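Small ribosomal subunit protein bS6 (PDB 2J5A) probably binds 16S ribosomal RNA together with protein bS18, as a structural component of the small ribosomal subunit. Local coordinates at residues T12-K17 with K26-Q31; F35-Q38 with E42-Y45; R52-P57 with A64-V69. One frame throughout, in Å; residues are numbered along the deposited sequence.

Overall arrangement
From the N terminus, strand 8-16 leads through a short loop into helix 22-38, and interaction 1 closes that beta-alpha unit by laying the helix over the strand. Interaction 2 follows where the same helix ends and the chain turns back into strand 41-53. Interaction 3 lies at the far end of that strand, where a hairpin returns the chain as strand 63-73. The three loops come in series, and none encloses or crosses another. All reach one antiparallel sheet. Strand 63-73 joins them: Phe67 stacks on Phe29 of interaction 1, and Val69 packs against Ile36 and Ile43 of interaction 2.

Interaction 1: T12-K17 with K26-Q31; sequences TVFAVK and KKKFEQ
Strand 12-16 and helix 26-31 run roughly antiparallel, at 147°, with their axes 10.2 Å apart and Phe14 and Val16 of the strand turned toward Lys28 and Phe29 of the helix. This is helix-on-sheet packing in the ferredoxin-like alpha+beta fold of bS6. No hydrogen bond joins the two segments. The contact is made by carbon atoms.

Phe14 reaches across to the helix. Its CG sits between the backbone N and the carbonyl carbon (chi1 63°), and the ring extends from the strand toward the helix. The far end of the ring does the touching: Phe14 CZ lies 3.9 Å from Phe29 CD1. Phe29 CD1 is at the edge of the Phe14 ring, near its plane. The two side chains are roughly perpendicular. The Phe29 ring also stacks on Phe67 of strand 63-73, so the helix is tied to two neighbouring strands.

Val16 meets the other helix residue. Its CG2 methyl lies 4.1 Å from Lys28 CG, and the two side chains approach at a slant. Phe14 CE2 is also 4.4 Å from Lys28 CG, so this methylene is shared by both strand residues. Beyond CG the lysine changes role. The chain bends at chi2 and chi3, and its end leads away from the strand. There NZ forms salt bridges with Asp89 and Asp91. The Lys28 side chain lies about 8 Å from the bound sodium ion.

The chemistry is therefore divided along one side chain. The CG methylene of Lys28 joins the apolar layer of Phe14, Val16 and Phe29, while its ammonium group is paired with Asp89, a residue of the sodium site, and with Asp91. One lysine thus gives carbon to the buried packing and its charge to two acids, which probably hold the ammonium group in place.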
ATOM      1  N   THR A  12       4.400  -1.327   1.300  1.00 34.07           N
ATOM      2  CA  THR A  12       3.513  -1.157   0.146  1.00 33.09           C
ATOM      3  C   THR A  12       3.260   0.334  -0.051  1.00 31.92           C
ATOM      4  O   THR A  12       3.016   1.055   0.898  1.00 31.67           O
ATOM      5  CB  THR A  12       2.157  -1.869   0.366  1.00 33.39           C
ATOM      6  OG1 THR A  12       2.372  -3.272   0.530  1.00 33.90           O
ATOM      7  CG2 THR A  12       1.212  -1.644  -0.769  1.00 31.66           C
ATOM      8  N   VAL A  13       3.344   0.775  -1.287  1.00 31.07           N
ATOM      9  CA  VAL A  13       3.032   2.132  -1.679  1.00 30.71           C
ATOM     10  C   VAL A  13       2.072   2.001  -2.849  1.00 30.56           C
ATOM     11  O   VAL A  13       2.331   1.238  -3.775  1.00 30.09           O
ATOM     12  CB  VAL A  13       4.294   2.919  -2.150  1.00 30.68           C
ATOM     13  CG1 VAL A  13       3.933   4.325  -2.585  1.00 29.87           C
ATOM     14  CG2 VAL A  13       5.367   2.950  -1.092  1.00 30.38           C
ATOM     15  N   PHE A  14       0.964   2.742  -2.806  1.00 30.69           N
ATOM     16  CA  PHE A  14       0.001   2.741  -3.892  1.00 30.37           C
ATOM     17  C   PHE A  14      -0.580   4.141  -4.111  1.00 31.25           C
ATOM     18  O   PHE A  14      -0.560   4.996  -3.203  1.00 30.66           O
ATOM     19  CB  PHE A  14      -1.095   1.698  -3.656  1.00 29.97           C
ATOM     20  CG  PHE A  14      -1.920   1.951  -2.429  1.00 29.96           C
ATOM     21  CD1 PHE A  14      -1.449   1.617  -1.180  1.00 28.50           C
ATOM     22  CD2 PHE A  14      -3.179   2.566  -2.530  1.00 31.03           C
ATOM     23  CE1 PHE A  14      -2.211   1.852  -0.057  1.00 29.08           C
ATOM     24  CE2 PHE A  14      -3.938   2.811  -1.401  1.00 29.79           C
ATOM     25  CZ  PHE A  14      -3.463   2.455  -0.176  1.00 28.89           C
ATOM     26  N   ALA A  15      -1.069   4.354  -5.339  1.00 31.82           N
ATOM     27  CA  ALA A  15      -1.561   5.645  -5.810  1.00 32.24           C
ATOM     28  C   ALA A  15      -3.018   5.506  -6.204  1.00 32.62           C
ATOM     29  O   ALA A  15      -3.363   4.642  -7.008  1.00 32.16           O
ATOM     30  CB  ALA A  15      -0.751   6.129  -7.006  1.00 32.08           C
ATOM     31  N   VAL A  16      -3.866   6.349  -5.618  1.00 33.59           N
ATOM     32  CA  VAL A  16      -5.322   6.321  -5.841  1.00 34.17           C
ATOM     33  C   VAL A  16      -5.711   7.400  -6.857  1.00 35.67           C
ATOM     34  O   VAL A  16      -5.170   8.508  -6.817  1.00 34.27           O
ATOM     35  CB  VAL A  16      -6.062   6.563  -4.523  1.00 33.74           C
ATOM     36  CG1 VAL A  16      -7.549   6.691  -4.748  1.00 32.19           C
ATOM     37  CG2 VAL A  16      -5.731   5.463  -3.531  1.00 33.08           C
ATOM     38  N   LYS A  17      -6.647   7.089  -7.759  1.00 37.79           N
ATOM     39  CA  LYS A  17      -6.977   8.042  -8.830  1.00 39.92           C
ATOM     40  C   LYS A  17      -7.549   9.325  -8.212  1.00 40.54           C
ATOM     41  O   LYS A  17      -8.187   9.273  -7.150  1.00 40.10           O
ATOM     42  CB  LYS A  17      -7.866   7.445  -9.950  1.00 40.31           C
ATOM     43  CG  LYS A  17      -9.236   6.967  -9.540  1.00 42.94           C
ATOM     44  CD  LYS A  17     -10.126   6.602 -10.764  1.00 45.67           C
ATOM     45  CE  LYS A  17      -9.542   5.490 -11.652  1.00 46.90           C
ATOM     46  NZ  LYS A  17     -10.594   4.480 -12.125  1.00 47.85           N
ATOM     47  N   LYS A  26      -9.344   8.270   1.951  1.00 44.32           N
ATOM     48  CA  LYS A  26      -9.041   7.796   3.301  1.00 44.88           C
ATOM     49  C   LYS A  26      -9.686   6.436   3.578  1.00 44.39           C
ATOM     50  O   LYS A  26      -9.078   5.587   4.198  1.00 44.33           O
ATOM     51  CB  LYS A  26      -9.473   8.823   4.351  1.00 45.84           C
ATOM     52  CG  LYS A  26      -8.586  10.068   4.440  1.00 48.10           C
ATOM     53  CD  LYS A  26      -7.268   9.734   5.125  1.00 51.36           C
ATOM     54  CE  LYS A  26      -6.732  10.910   5.933  1.00 53.23           C
ATOM     55  NZ  LYS A  26      -5.334  10.641   6.393  1.00 54.43           N
ATOM     56  N   LYS A  27     -10.907   6.239   3.101  1.00 44.16           N
ATOM     57  CA  LYS A  27     -11.611   4.956   3.212  1.00 44.28           C
ATOM     58  C   LYS A  27     -10.854   3.834   2.480  1.00 43.15           C
ATOM     59  O   LYS A  27     -10.643   2.760   3.035  1.00 42.48           O
ATOM     60  CB  LYS A  27     -13.036   5.105   2.655  1.00 44.73           C
ATOM     61  CG  LYS A  27     -13.930   3.857   2.761  1.00 48.04           C
ATOM     62  CD  LYS A  27     -14.509   3.659   4.147  1.00 51.78           C
ATOM     63  CE  LYS A  27     -15.047   2.216   4.342  1.00 54.50           C
ATOM     64  NZ  LYS A  27     -16.110   2.133   5.426  1.00 55.62           N
ATOM     65  N   LYS A  28     -10.459   4.096   1.237  1.00 42.34           N
ATOM     66  CA  LYS A  28      -9.573   3.207   0.485  1.00 42.44           C
ATOM     67  C   LYS A  28      -8.337   2.762   1.287  1.00 41.55           C
ATOM     68  O   LYS A  28      -8.038   1.583   1.362  1.00 40.79           O
ATOM     69  CB  LYS A  28      -9.114   3.875  -0.800  1.00 42.67           C
ATOM     70  CG  LYS A  28      -8.364   2.941  -1.737  1.00 44.95           C
ATOM     71  CD  LYS A  28      -9.147   2.594  -2.983  1.00 48.29           C
ATOM     72  CE  LYS A  28     -10.125   1.453  -2.766  1.00 50.07           C
ATOM     73  NZ  LYS A  28     -10.828   1.159  -4.071  1.00 50.12           N
ATOM     74  N   PHE A  29      -7.642   3.707   1.891  1.00 41.34           N
ATOM     75  CA  PHE A  29      -6.503   3.389   2.743  1.00 41.48           C
ATOM     76  C   PHE A  29      -6.858   2.445   3.895  1.00 41.38           C
ATOM     77  O   PHE A  29      -6.139   1.470   4.141  1.00 41.02           O
ATOM     78  CB  PHE A  29      -5.899   4.672   3.297  1.00 41.64           C
ATOM     79  CG  PHE A  29      -4.559   4.499   3.949  1.00 42.90           C
ATOM     80  CD1 PHE A  29      -3.681   3.477   3.565  1.00 44.48           C
ATOM     81  CD2 PHE A  29      -4.138   5.400   4.896  1.00 43.32           C
ATOM     82  CE1 PHE A  29      -2.449   3.352   4.140  1.00 44.05           C
ATOM     83  CE2 PHE A  29      -2.882   5.290   5.458  1.00 44.75           C
ATOM     84  CZ  PHE A  29      -2.044   4.263   5.084  1.00 44.48           C
ATOM     85  N   GLU A  30      -7.951   2.740   4.605  1.00 41.16           N
ATOM     86  CA  GLU A  30      -8.422   1.870   5.688  1.00 41.57           C
ATOM     87  C   GLU A  30      -8.764   0.482   5.155  1.00 40.86           C
ATOM     88  O   GLU A  30      -8.500  -0.515   5.802  1.00 40.93           O
ATOM     89  CB  GLU A  30      -9.649   2.459   6.417  1.00 41.89           C
ATOM     90  CG  GLU A  30      -9.400   3.761   7.211  1.00 43.83           C
ATOM     91  CD  GLU A  30      -8.192   3.717   8.138  1.00 47.02           C
ATOM     92  OE1 GLU A  30      -8.029   2.700   8.864  1.00 51.70           O
ATOM     93  OE2 GLU A  30      -7.396   4.699   8.149  1.00 46.60           O
ATOM     94  N   GLN A  31      -9.357   0.433   3.976  1.00 40.79           N
ATOM     95  CA  GLN A  31      -9.692  -0.829   3.333  1.00 41.27           C
ATOM     96  C   GLN A  31      -8.478  -1.669   2.949  1.00 40.52           C
ATOM     97  O   GLN A  31      -8.530  -2.891   3.038  1.00 41.12           O
ATOM     98  CB  GLN A  31     -10.566  -0.584   2.102  1.00 41.88           C
ATOM     99  CG  GLN A  31     -12.026  -0.321   2.494  1.00 45.22           C
ATOM    100  CD  GLN A  31     -12.907   0.148   1.345  1.00 48.49           C
ATOM    101  OE1 GLN A  31     -12.507   0.136   0.162  1.00 50.31           O
ATOM    102  NE2 GLN A  31     -14.132   0.572   1.693  1.00 50.60           N
TER

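Interaction 2: F35-Q38 with E42-Y45; sequences FIKQ and EILY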
ATOM      1  N   PHE A  35      -7.584  -5.257   4.690  1.00 44.88           N
ATOM      2  CA  PHE A  35      -7.238  -6.386   3.836  1.00 44.55           C
ATOM      3  C   PHE A  35      -5.923  -7.027   4.294  1.00 45.03           C
ATOM      4  O   PHE A  35      -5.833  -8.238   4.480  1.00 44.56           O
ATOM      5  CB  PHE A  35      -7.128  -5.915   2.390  1.00 44.17           C
ATOM      6  CG  PHE A  35      -6.684  -6.973   1.432  1.00 43.74           C
ATOM      7  CD1 PHE A  35      -7.604  -7.664   0.664  1.00 42.16           C
ATOM      8  CD2 PHE A  35      -5.327  -7.272   1.277  1.00 43.39           C
ATOM      9  CE1 PHE A  35      -7.179  -8.635  -0.232  1.00 41.35           C
ATOM     10  CE2 PHE A  35      -4.904  -8.245   0.378  1.00 41.13           C
ATOM     11  CZ  PHE A  35      -5.822  -8.917  -0.375  1.00 40.77           C
ATOM     12  N   ILE A  36      -4.899  -6.205   4.493  1.00 45.69           N
ATOM     13  CA  ILE A  36      -3.626  -6.713   4.977  1.00 46.01           C
ATOM     14  C   ILE A  36      -3.818  -7.416   6.323  1.00 47.66           C
ATOM     15  O   ILE A  36      -3.297  -8.519   6.519  1.00 47.34           O
ATOM     16  CB  ILE A  36      -2.575  -5.603   5.108  1.00 45.34           C
ATOM     17  CG1 ILE A  36      -2.269  -4.995   3.732  1.00 43.52           C
ATOM     18  CG2 ILE A  36      -1.298  -6.162   5.757  1.00 45.50           C
ATOM     19  CD1 ILE A  36      -1.501  -3.708   3.789  1.00 39.50           C
ATOM     20  N   LYS A  37      -4.564  -6.776   7.230  1.00 49.75           N
ATOM     21  CA  LYS A  37      -4.840  -7.322   8.576  1.00 51.79           C
ATOM     22  C   LYS A  37      -5.564  -8.668   8.492  1.00 52.53           C
ATOM     23  O   LYS A  37      -5.279  -9.588   9.252  1.00 53.07           O
ATOM     24  CB  LYS A  37      -5.665  -6.335   9.429  1.00 52.24           C
ATOM     25  CG  LYS A  37      -4.823  -5.283  10.150  1.00 54.14           C
ATOM     26  CD  LYS A  37      -5.599  -3.992  10.509  1.00 56.68           C
ATOM     27  CE  LYS A  37      -6.369  -4.118  11.831  1.00 58.87           C
ATOM     28  NZ  LYS A  37      -6.969  -2.815  12.307  1.00 58.86           N
ATOM     29  N   GLN A  38      -6.499  -8.766   7.562  1.00 53.30           N
ATOM     30  CA  GLN A  38      -7.197 -10.012   7.283  1.00 53.99           C
ATOM     31  C   GLN A  38      -6.184 -11.129   7.038  1.00 53.51           C
ATOM     32  O   GLN A  38      -6.228 -12.178   7.684  1.00 53.84           O
ATOM     33  CB  GLN A  38      -8.117  -9.825   6.055  1.00 54.56           C
ATOM     34  CG  GLN A  38      -9.187 -10.895   5.838  1.00 57.64           C
ATOM     35  CD  GLN A  38     -10.318 -10.416   4.903  1.00 61.36           C
ATOM     36  OE1 GLN A  38     -10.090 -10.160   3.711  1.00 62.81           O
ATOM     37  NE2 GLN A  38     -11.538 -10.317   5.438  1.00 62.88           N
ATOM     38  N   GLU A  42       0.535  -7.614  10.283  1.00 46.32           N
ATOM     39  CA  GLU A  42       0.428  -6.605  11.330  1.00 46.17           C
ATOM     40  C   GLU A  42       0.949  -5.291  10.791  1.00 45.18           C
ATOM     41  O   GLU A  42       2.087  -5.218  10.354  1.00 44.66           O
ATOM     42  CB  GLU A  42       1.225  -7.008  12.566  1.00 46.26           C
ATOM     43  CG  GLU A  42       0.985  -6.092  13.757  1.00 47.96           C
ATOM     44  CD  GLU A  42       1.687  -6.564  15.013  1.00 50.96           C
ATOM     45  OE1 GLU A  42       1.449  -7.716  15.448  1.00 53.74           O
ATOM     46  OE2 GLU A  42       2.469  -5.772  15.575  1.00 54.08           O
ATOM     47  N   ILE A  43       0.106  -4.264  10.831  1.00 44.65           N
ATOM     48  CA  ILE A  43       0.464  -2.933  10.356  1.00 44.12           C
ATOM     49  C   ILE A  43       1.405  -2.281  11.373  1.00 43.93           C
ATOM     50  O   ILE A  43       1.032  -2.088  12.528  1.00 43.19           O
ATOM     51  CB  ILE A  43      -0.779  -2.023  10.153  1.00 44.11           C
ATOM     52  CG1 ILE A  43      -1.802  -2.679   9.199  1.00 45.09           C
ATOM     53  CG2 ILE A  43      -0.362  -0.636   9.638  1.00 42.64           C
ATOM     54  CD1 ILE A  43      -1.353  -2.816   7.730  1.00 43.92           C
ATOM     55  N   LEU A  44       2.612  -1.945  10.914  1.00 43.36           N
ATOM     56  CA  LEU A  44       3.663  -1.366  11.743  1.00 43.38           C
ATOM     57  C   LEU A  44       3.805   0.134  11.579  1.00 42.93           C
ATOM     58  O   LEU A  44       4.326   0.808  12.459  1.00 43.18           O
ATOM     59  CB  LEU A  44       5.011  -2.002  11.391  1.00 43.42           C
ATOM     60  CG  LEU A  44       5.106  -3.531  11.457  1.00 43.93           C
ATOM     61  CD1 LEU A  44       6.490  -3.939  11.044  1.00 44.91           C
ATOM     62  CD2 LEU A  44       4.789  -4.061  12.858  1.00 44.08           C
ATOM     63  N   TYR A  45       3.378   0.658  10.437  1.00 42.52           N
ATOM     64  CA  TYR A  45       3.660   2.035  10.099  1.00 42.04           C
ATOM     65  C   TYR A  45       2.854   2.449   8.877  1.00 41.94           C
ATOM     66  O   TYR A  45       2.455   1.602   8.063  1.00 41.56           O
ATOM     67  CB  TYR A  45       5.154   2.194   9.826  1.00 42.28           C
ATOM     68  CG  TYR A  45       5.578   3.601   9.535  1.00 41.86           C
ATOM     69  CD1 TYR A  45       5.641   4.554  10.545  1.00 42.07           C
ATOM     70  CD2 TYR A  45       5.885   3.992   8.247  1.00 41.74           C
ATOM     71  CE1 TYR A  45       6.030   5.847  10.274  1.00 41.81           C
ATOM     72  CE2 TYR A  45       6.275   5.278   7.967  1.00 41.85           C
ATOM     73  CZ  TYR A  45       6.352   6.198   8.977  1.00 42.71           C
ATOM     74  OH  TYR A  45       6.751   7.480   8.676  1.00 44.76           O
TER
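Ile36 and Ile43 meet through one methyl, Ile43 CD1, where helix 22-38 packs on strand 41-53, the second strand of the ferredoxin-like fold. The methyl lies 3.9 Å from Ile36 CG2. It is also 4.0 Å from Ile36 CB and 4.0 Å from Ile36 CD1, so it rests against the branch point and both ends of its partner. Ile43 runs across Ile36 nearly perpendicularly.

The approach depends on how Ile43 is folded. Its CB does not point straight at the helix, but CG1 lies anti to the carbonyl carbon (chi1 -56°) and the bend at chi2 (-68°) brings CD1 nearer to it. Lys37, which is exposed, adds the aliphatic part of its chain, with its CG 4.1 Å from Ile43 CG1. Its NZ has a long, weak ion pair with Glu34.

Further out, Leu82 and Phe71 touch Ile36, and Val69 touches both isoleucines. The strand itself is held to strand 63-73 by backbone bonds. Leu44 and Tyr45 both face Gln70 there, forming a classic beta bulge just after Ile43. Between the helix and that neighbouring strand, Ile36 CD1 lies 3.7 Å from Val69 CG1.

Interaction 3: R52-P57 with A64-V69; sequences RQLAYP and ARYFLV
Arg52 crosses Tyr66 at about a right angle near the connecting loop of the beta hairpin formed by strands 41-53 and 63-73. The aliphatic part of the arginine does the touching. Arg52 CD lies 3.5 Å from Tyr66 CD1, and Arg52 CB is close to the same ring carbon at 3.7 Å. A bend at chi3 (75°) then turns the guanidinium, whose plane stands 88° from the ring. It offers Tyr66 CD1 its edge, so the two groups are not stacked.

Leu54 approaches the phenol end of the ring at a slant. Its CD2 methyl sits 3.4 Å from Tyr66 OH and 4.0 Å from Ala64 CB. The hydroxyl also hydrogen-bonds Arg94 of strand 92-100, and a water links it to Gln53 O. With an alanine in place of Tyr66, Arg52 CD would probably lose the ring it lies against, Leu54 CD2 would keep Ala64 CB but lose the phenol, and Arg94 and the water would lose the hydroxyl.

In the backbone, Arg52 and Ala64 form an antiparallel hydrogen-bonded pair. Arg52 N donates to Ala64 O at 2.9 Å. In return, Ala64 N donates to Arg52 O, also at 2.9 Å.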
ATOM      1  N   ARG A  52       0.094  14.037  -5.350  1.00 42.91           N
ATOM      2  CA  ARG A  52       1.394  14.206  -5.973  1.00 44.90           C
ATOM      3  C   ARG A  52       1.254  14.181  -7.475  1.00 46.83           C
ATOM      4  O   ARG A  52       0.445  13.432  -8.013  1.00 47.37           O
ATOM      5  CB  ARG A  52       2.350  13.094  -5.571  1.00 44.79           C
ATOM      6  CG  ARG A  52       2.802  13.175  -4.154  1.00 45.65           C
ATOM      7  CD  ARG A  52       3.649  11.976  -3.771  1.00 47.47           C
ATOM      8  NE  ARG A  52       5.002  12.028  -4.327  1.00 49.04           N
ATOM      9  CZ  ARG A  52       5.992  12.768  -3.835  1.00 51.32           C
ATOM     10  NH1 ARG A  52       5.793  13.554  -2.773  1.00 51.64           N
ATOM     11  NH2 ARG A  52       7.192  12.733  -4.410  1.00 52.41           N
ATOM     12  N   GLN A  53       2.075  14.979  -8.142  1.00 49.03           N
ATOM     13  CA  GLN A  53       2.137  14.971  -9.583  1.00 51.00           C
ATOM     14  C   GLN A  53       2.800  13.669  -9.998  1.00 52.01           C
ATOM     15  O   GLN A  53       3.766  13.229  -9.384  1.00 52.45           O
ATOM     16  CB  GLN A  53       2.913  16.193 -10.113  1.00 51.52           C
ATOM     17  CG  GLN A  53       2.274  16.841 -11.337  1.00 53.62           C
ATOM     18  CD  GLN A  53       3.023  18.088 -11.814  1.00 57.48           C
ATOM     19  OE1 GLN A  53       4.122  17.994 -12.374  1.00 59.89           O
ATOM     20  NE2 GLN A  53       2.430  19.259 -11.594  1.00 58.82           N
ATOM     21  N   LEU A  54       2.245  13.024 -11.013  1.00 53.37           N
ATOM     22  CA  LEU A  54       2.819  11.808 -11.538  1.00 54.56           C
ATOM     23  C   LEU A  54       3.935  12.175 -12.505  1.00 56.01           C
ATOM     24  O   LEU A  54       3.868  13.200 -13.171  1.00 56.06           O
ATOM     25  CB  LEU A  54       1.746  10.978 -12.244  1.00 54.53           C
ATOM     26  CG  LEU A  54       0.624  10.441 -11.348  1.00 54.08           C
ATOM     27  CD1 LEU A  54      -0.560   9.991 -12.189  1.00 51.90           C
ATOM     28  CD2 LEU A  54       1.148   9.308 -10.476  1.00 53.39           C
ATOM     29  N   ALA A  55       4.970  11.340 -12.555  1.00 57.96           N
ATOM     30  CA  ALA A  55       6.096  11.548 -13.465  1.00 59.33           C
ATOM     31  C   ALA A  55       5.598  11.473 -14.900  1.00 60.40           C
ATOM     32  O   ALA A  55       5.970  12.295 -15.729  1.00 60.94           O
ATOM     33  CB  ALA A  55       7.195  10.499 -13.222  1.00 59.51           C
ATOM     34  N   TYR A  56       4.756  10.477 -15.175  1.00 61.73           N
ATOM     35  CA  TYR A  56       4.068  10.347 -16.461  1.00 62.46           C
ATOM     36  C   TYR A  56       2.615   9.921 -16.202  1.00 62.13           C
ATOM     37  O   TYR A  56       2.318   9.320 -15.165  1.00 61.88           O
ATOM     38  CB  TYR A  56       4.830   9.373 -17.378  1.00 63.58           C
ATOM     39  CG  TYR A  56       6.241   9.865 -17.696  1.00 64.83           C
ATOM     40  CD1 TYR A  56       6.436  11.074 -18.371  1.00 67.12           C
ATOM     41  CD2 TYR A  56       7.372   9.148 -17.294  1.00 66.52           C
ATOM     42  CE1 TYR A  56       7.728  11.562 -18.653  1.00 67.54           C
ATOM     43  CE2 TYR A  56       8.668   9.623 -17.568  1.00 67.32           C
ATOM     44  CZ  TYR A  56       8.840  10.829 -18.255  1.00 68.03           C
ATOM     45  OH  TYR A  56      10.114  11.306 -18.535  1.00 67.65           O
ATOM     46  N   PRO A  57       1.691  10.278 -17.117  1.00 61.92           N
ATOM     47  CA  PRO A  57       0.257  10.049 -16.876  1.00 61.46           C
ATOM     48  C   PRO A  57      -0.153   8.585 -16.791  1.00 60.63           C
ATOM     49  O   PRO A  57       0.521   7.732 -17.351  1.00 60.37           O
ATOM     50  CB  PRO A  57      -0.407  10.692 -18.100  1.00 61.77           C
ATOM     51  CG  PRO A  57       0.652  10.608 -19.171  1.00 62.11           C
ATOM     52  CD  PRO A  57       1.917  10.920 -18.426  1.00 61.91           C
ATOM     53  N   ALA A  64      -2.081  11.986  -8.415  1.00 40.37           N
ATOM     54  CA  ALA A  64      -2.674  10.850  -7.696  1.00 38.59           C
ATOM     55  C   ALA A  64      -2.452  10.960  -6.197  1.00 36.70           C
ATOM     56  O   ALA A  64      -1.549  11.648  -5.759  1.00 36.07           O
ATOM     57  CB  ALA A  64      -2.097   9.529  -8.225  1.00 38.47           C
ATOM     58  N   ARG A  65      -3.273  10.262  -5.420  1.00 34.80           N
ATOM     59  CA  ARG A  65      -3.130  10.235  -3.971  1.00 33.70           C
ATOM     60  C   ARG A  65      -2.269   9.034  -3.506  1.00 33.08           C
ATOM     61  O   ARG A  65      -2.650   7.869  -3.706  1.00 32.62           O
ATOM     62  CB  ARG A  65      -4.508  10.181  -3.306  1.00 33.48           C
ATOM     63  CG  ARG A  65      -4.450  10.095  -1.788  1.00 32.80           C
ATOM     64  CD  ARG A  65      -3.691  11.264  -1.171  1.00 32.83           C
ATOM     65  NE  ARG A  65      -4.065  11.409   0.227  1.00 32.75           N
ATOM     66  CZ  ARG A  65      -5.163  12.037   0.651  1.00 31.75           C
ATOM     67  NH1 ARG A  65      -5.999  12.606  -0.205  1.00 30.17           N
ATOM     68  NH2 ARG A  65      -5.412  12.103   1.946  1.00 31.75           N
ATOM     69  N   TYR A  66      -1.142   9.337  -2.857  1.00 31.91           N
ATOM     70  CA  TYR A  66      -0.177   8.338  -2.440  1.00 31.07           C
ATOM     71  C   TYR A  66      -0.282   8.028  -0.976  1.00 30.63           C
ATOM     72  O   TYR A  66      -0.247   8.932  -0.148  1.00 29.93           O
ATOM     73  CB  TYR A  66       1.257   8.800  -2.729  1.00 31.69           C
ATOM     74  CG  TYR A  66       1.730   8.560  -4.149  1.00 31.06           C
ATOM     75  CD1 TYR A  66       1.523   9.507  -5.131  1.00 34.08           C
ATOM     76  CD2 TYR A  66       2.395   7.407  -4.493  1.00 31.25           C
ATOM     77  CE1 TYR A  66       1.953   9.312  -6.435  1.00 32.23           C
ATOM     78  CE2 TYR A  66       2.841   7.200  -5.791  1.00 33.95           C
ATOM     79  CZ  TYR A  66       2.613   8.168  -6.752  1.00 33.28           C
ATOM     80  OH  TYR A  66       3.044   7.991  -8.035  1.00 35.13           O
ATOM     81  N   PHE A  67      -0.390   6.731  -0.676  1.00 30.30           N
ATOM     82  CA  PHE A  67      -0.296   6.206   0.673  1.00 30.13           C
ATOM     83  C   PHE A  67       0.850   5.183   0.752  1.00 30.10           C
ATOM     84  O   PHE A  67       1.201   4.555  -0.237  1.00 29.81           O
ATOM     85  CB  PHE A  67      -1.599   5.514   1.110  1.00 29.73           C
ATOM     86  CG  PHE A  67      -2.805   6.420   1.171  1.00 31.47           C
ATOM     87  CD1 PHE A  67      -3.000   7.266   2.251  1.00 31.24           C
ATOM     88  CD2 PHE A  67      -3.774   6.383   0.177  1.00 31.60           C
ATOM     89  CE1 PHE A  67      -4.085   8.070   2.322  1.00 30.75           C
ATOM     90  CE2 PHE A  67      -4.889   7.199   0.255  1.00 31.84           C
ATOM     91  CZ  PHE A  67      -5.035   8.058   1.326  1.00 31.58           C
ATOM     92  N   LEU A  68       1.377   4.991   1.960  1.00 30.60           N
ATOM     93  CA  LEU A  68       2.448   4.034   2.243  1.00 31.10           C
ATOM     94  C   LEU A  68       2.123   3.319   3.535  1.00 31.48           C
ATOM     95  O   LEU A  68       1.758   3.969   4.520  1.00 30.49           O
ATOM     96  CB  LEU A  68       3.802   4.760   2.399  1.00 31.00           C
ATOM     97  CG  LEU A  68       5.080   3.941   2.652  1.00 30.80           C
ATOM     98  CD1 LEU A  68       6.279   4.726   2.157  1.00 31.25           C
ATOM     99  CD2 LEU A  68       5.262   3.515   4.126  1.00 28.30           C
ATOM    100  N   VAL A  69       2.271   1.990   3.526  1.00 32.15           N
ATOM    101  CA  VAL A  69       2.069   1.167   4.730  1.00 32.71           C
ATOM    102  C   VAL A  69       3.197   0.110   4.849  1.00 32.84           C
ATOM    103  O   VAL A  69       3.644  -0.474   3.850  1.00 32.48           O
ATOM    104  CB  VAL A  69       0.622   0.549   4.779  1.00 33.36           C
ATOM    105  CG1 VAL A  69       0.455  -0.571   3.796  1.00 32.55           C
ATOM    106  CG2 VAL A  69       0.258   0.069   6.207  1.00 33.67           C
TER
HETATM  107  O   HOH W   1       4.384  10.668  -8.267  1.00 34.55           O